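PDB 6ZRY: DMATS type aromatic prenyltransferase from Micromonospora olivasterospora, which probably transfers a dimethylallyl group to the indole ring of tryptophan, as a bacterial aromatic prenyltransferase of the DMATS family with an ABBA-barrel fold. Local coordinates for residues L167-L179 against S261-G273. Sequence-based numbering, arbitrary orientation. Where two conformers were deposited one is given.
Sequences LHRLGLGASYRAL and SYTFTEGADRPVG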
# COMPACT_ATOMS: atom_id res chain seq x y z
N LEU A 167 -18.42 7.13 -3.17
CA LEU A 167 -18.99 6.21 -2.16
C LEU A 167 -20.52 6.20 -2.28
O LEU A 167 -21.08 5.12 -2.25
CB LEU A 167 -18.54 6.61 -0.77
CG LEU A 167 -17.07 6.40 -0.49
CD1 LEU A 167 -16.74 6.86 0.92
CD2 LEU A 167 -16.69 4.95 -0.68
N HIS A 168 -21.16 7.36 -2.48
CA HIS A 168 -22.64 7.42 -2.69
C HIS A 168 -23.05 6.53 -3.87
O HIS A 168 -23.99 5.72 -3.73
CB HIS A 168 -23.10 8.87 -2.91
CG HIS A 168 -24.55 8.97 -3.20
ND1 HIS A 168 -25.49 8.38 -2.39
CD2 HIS A 168 -25.22 9.52 -4.21
CE1 HIS A 168 -26.68 8.57 -2.91
NE2 HIS A 168 -26.54 9.26 -4.02
N ARG A 169 -22.34 6.62 -4.99
CA ARG A 169 -22.66 5.80 -6.17
C ARG A 169 -22.58 4.32 -5.82
O ARG A 169 -23.33 3.55 -6.38
CB ARG A 169 -21.71 6.05 -7.33
CG ARG A 169 -21.96 7.38 -8.02
CD ARG A 169 -21.98 7.19 -9.50
NE ARG A 169 -21.90 8.47 -10.16
CZ ARG A 169 -21.03 8.79 -11.10
NH1 ARG A 169 -20.16 7.90 -11.55
NH2 ARG A 169 -21.07 10.01 -11.61
N LEU A 170 -21.67 3.94 -4.94
CA LEU A 170 -21.45 2.50 -4.65
C LEU A 170 -22.45 2.00 -3.62
O LEU A 170 -22.46 0.79 -3.39
CB LEU A 170 -20.01 2.33 -4.19
CG LEU A 170 -18.97 2.51 -5.29
CD1 LEU A 170 -17.56 2.49 -4.70
CD2 LEU A 170 -19.12 1.43 -6.36
N GLY A 171 -23.27 2.88 -3.02
CA GLY A 171 -24.23 2.52 -1.97
C GLY A 171 -23.58 2.51 -0.61
O GLY A 171 -24.13 1.88 0.31
N LEU A 172 -22.47 3.21 -0.48
CA LEU A 172 -21.75 3.46 0.77
C LEU A 172 -21.97 4.94 1.11
O LEU A 172 -22.83 5.59 0.43
CB LEU A 172 -20.26 3.10 0.56
CG LEU A 172 -20.01 1.63 0.19
CD1 LEU A 172 -18.56 1.38 -0.20
CD2 LEU A 172 -20.42 0.71 1.35
N GLY A 173 -21.27 5.47 2.07
CA GLY A 173 -21.32 6.91 2.36
C GLY A 173 -21.52 7.19 3.83
O GLY A 173 -20.96 8.19 4.28
N ALA A 174 -22.26 6.36 4.56
CA ALA A 174 -22.62 6.62 5.98
C ALA A 174 -21.37 6.49 6.85
O ALA A 174 -21.13 7.41 7.69
CB ALA A 174 -23.72 5.72 6.45
N SER A 175 -20.56 5.44 6.67
CA SER A 175 -19.30 5.28 7.46
C SER A 175 -18.37 6.43 7.11
O SER A 175 -17.72 7.01 8.02
CB SER A 175 -18.67 3.96 7.24
OG SER A 175 -19.53 2.93 7.68
N TYR A 176 -18.34 6.79 5.83
CA TYR A 176 -17.49 7.90 5.36
C TYR A 176 -17.97 9.19 6.03
O TYR A 176 -17.12 9.99 6.48
CB TYR A 176 -17.51 7.99 3.83
CG TYR A 176 -16.70 9.14 3.30
CD1 TYR A 176 -15.33 9.23 3.52
CD2 TYR A 176 -17.31 10.17 2.58
CE1 TYR A 176 -14.59 10.30 3.05
CE2 TYR A 176 -16.57 11.23 2.08
CZ TYR A 176 -15.21 11.30 2.32
OH TYR A 176 -14.50 12.36 1.81
N ARG A 177 -19.28 9.41 6.08
CA ARG A 177 -19.87 10.62 6.72
C ARG A 177 -19.43 10.65 8.19
O ARG A 177 -19.02 11.71 8.66
CB ARG A 177 -21.39 10.68 6.54
CG ARG A 177 -21.85 11.44 5.30
CD ARG A 177 -23.35 11.64 5.17
NE ARG A 177 -23.98 10.45 4.61
CZ ARG A 177 -24.65 9.52 5.30
NH1 ARG A 177 -24.82 9.61 6.61
NH2 ARG A 177 -25.16 8.48 4.66
N ALA A 178 -19.45 9.49 8.86
CA ALA A 178 -18.97 9.33 10.26
C ALA A 178 -17.50 9.76 10.35
O ALA A 178 -17.14 10.48 11.30
CB ALA A 178 -19.15 7.90 10.72
N LEU A 179 -16.67 9.39 9.36
CA LEU A 179 -15.24 9.77 9.36
C LEU A 179 -15.11 11.27 9.12
O LEU A 179 -14.37 11.91 9.86
CB LEU A 179 -14.48 8.93 8.33
CG LEU A 179 -12.98 9.19 8.21
CD1 LEU A 179 -12.23 8.74 9.44
CD2 LEU A 179 -12.41 8.50 6.99
N SER A 261 -6.04 3.51 7.41
CA SER A 261 -7.02 3.06 6.40
C SER A 261 -8.29 2.58 7.09
O SER A 261 -8.22 2.08 8.22
CB SER A 261 -6.46 2.05 5.45
OG SER A 261 -6.31 0.81 6.07
N TYR A 262 -9.40 2.86 6.44
CA TYR A 262 -10.78 2.61 6.90
C TYR A 262 -11.46 1.72 5.89
O TYR A 262 -11.45 2.04 4.71
CB TYR A 262 -11.50 3.96 7.04
CG TYR A 262 -10.85 4.85 8.06
CD1 TYR A 262 -9.78 5.69 7.73
CD2 TYR A 262 -11.23 4.77 9.38
CE1 TYR A 262 -9.14 6.46 8.70
CE2 TYR A 262 -10.63 5.55 10.35
CZ TYR A 262 -9.60 6.41 10.02
OH TYR A 262 -9.03 7.15 11.03
N THR A 263 -12.04 0.63 6.34
CA THR A 263 -12.80 -0.28 5.48
C THR A 263 -14.28 0.05 5.61
O THR A 263 -14.81 -0.07 6.71
CB THR A 263 -12.50 -1.74 5.82
OG1 THR A 263 -11.11 -1.93 5.66
CG2 THR A 263 -13.22 -2.69 4.91
N PHE A 264 -14.88 0.48 4.50
CA PHE A 264 -16.31 0.84 4.36
C PHE A 264 -17.03 -0.33 3.71
O PHE A 264 -16.57 -0.83 2.65
CB PHE A 264 -16.50 2.10 3.53
CG PHE A 264 -15.76 3.31 4.03
CD1 PHE A 264 -15.70 3.60 5.38
CD2 PHE A 264 -15.12 4.17 3.15
CE1 PHE A 264 -15.04 4.74 5.84
CE2 PHE A 264 -14.45 5.29 3.62
CZ PHE A 264 -14.40 5.56 4.96
N THR A 265 -18.12 -0.74 4.31
CA THR A 265 -18.93 -1.88 3.82
C THR A 265 -20.41 -1.49 3.79
O THR A 265 -20.82 -0.57 4.56
CB THR A 265 -18.62 -3.11 4.67
OG1 THR A 265 -19.17 -4.20 3.94
CG2 THR A 265 -19.16 -3.02 6.08
N GLU A 266 -21.17 -2.16 2.92
CA GLU A 266 -22.63 -1.96 2.74
C GLU A 266 -23.38 -2.18 4.05
O GLU A 266 -23.09 -3.17 4.76
CB GLU A 266 -23.17 -2.95 1.74
CG GLU A 266 -22.92 -2.56 0.31
CD GLU A 266 -23.74 -3.40 -0.65
OE1 GLU A 266 -23.20 -3.82 -1.65
OE2 GLU A 266 -24.94 -3.65 -0.34
N GLY A 267 -24.32 -1.30 4.35
CA GLY A 267 -25.27 -1.45 5.46
C GLY A 267 -24.69 -1.07 6.81
O GLY A 267 -25.44 -1.16 7.79
N ALA A 268 -23.42 -0.66 6.90
CA ALA A 268 -22.77 -0.24 8.16
C ALA A 268 -22.70 1.29 8.19
O ALA A 268 -22.58 1.90 7.09
CB ALA A 268 -21.39 -0.85 8.28
N ASP A 269 -22.76 1.91 9.39
CA ASP A 269 -22.61 3.38 9.50
C ASP A 269 -21.28 3.73 10.18
O ASP A 269 -21.00 4.92 10.32
CB ASP A 269 -23.83 4.02 10.16
CG ASP A 269 -23.93 3.86 11.68
OD1 ASP A 269 -23.12 3.06 12.24
OD2 ASP A 269 -24.83 4.57 12.31
N ARG A 270 -20.49 2.73 10.56
CA ARG A 270 -19.09 2.95 11.05
C ARG A 270 -18.17 2.06 10.21
O ARG A 270 -18.58 0.98 9.77
CB ARG A 270 -18.96 2.65 12.57
CG ARG A 270 -19.82 3.53 13.50
CD ARG A 270 -19.32 4.99 13.64
NE ARG A 270 -20.19 5.80 14.51
CZ ARG A 270 -21.32 6.43 14.12
NH1 ARG A 270 -21.72 6.38 12.87
NH2 ARG A 270 -22.04 7.13 15.00
N PRO A 271 -16.92 2.48 9.92
CA PRO A 271 -15.95 1.58 9.29
C PRO A 271 -15.86 0.31 10.12
O PRO A 271 -15.99 0.41 11.33
CB PRO A 271 -14.63 2.36 9.29
CG PRO A 271 -15.05 3.83 9.44
CD PRO A 271 -16.36 3.81 10.21
N VAL A 272 -15.63 -0.84 9.46
CA VAL A 272 -15.62 -2.20 10.09
C VAL A 272 -14.19 -2.75 10.17
O VAL A 272 -14.02 -3.88 10.65
CB VAL A 272 -16.53 -3.17 9.33
CG1 VAL A 272 -17.98 -2.71 9.40
CG2 VAL A 272 -16.09 -3.36 7.88
N GLY A 273 -13.22 -2.01 9.66
CA GLY A 273 -11.81 -2.42 9.68
C GLY A 273 -10.98 -1.19 9.70
O GLY A 273 -11.44 -0.16 9.11
O HOH W 1 -24.25 1.55 2.89
O HOH W 2 -22.72 3.12 4.30
O HOH W 3 -20.35 2.43 5.17
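A268 O accepts hydrogens from two waters, each 3.0 Å away, that lead across the contact to S175 OG and A174 N. S175 OG donates to the first of these at 2.7 Å, and that water also donates to T265 O; the second accepts from A174 N at the start of helix 174-182. A third water links G171 O to G267 N, so three waters bridge the segments. The CA-H of S175 points at D269 O (S175 CA to D269 O 3.3 Å, 152° at the hydrogen). The same D269 O accepts from R270 NH1, whose guanidinium end also touches A178 CB.

The apolar part centres on F264, with its ring laid against S175 and Y176. S175 CB lies 3.5 Å from F264 CD1, Y176 N sits over one ring face, and L179 CD2 meets the edge near the ring plane. L167 CD1 packs against F264 CD2 at 3.9 Å. Were F264 an alanine, L167, Y176 and L179 would probably lose the ring they share and a gap would open between them. L179 has a second anchor: its CD1 stands over the Y262 ring, 3.7 Å from the centroid and 18° off the normal, a CH-pi contact. L172 CD2 instead presses on the backbone of the type II turn T265-A268, 3.3 Å from T265 C.

D269, on the loop leaving this turn, has been seen to bind calcium in a crystal structure of this protein, though none is bound here. The segment 174-179 runs at 144° to 261-265, their axes 8.5 Å apart at closest approach. The contact thus packs a helix against the curled antiparallel sheet of the ABBA barrel, L167, L172 and Y176 reaching strand 209-220, next to strand 258-265.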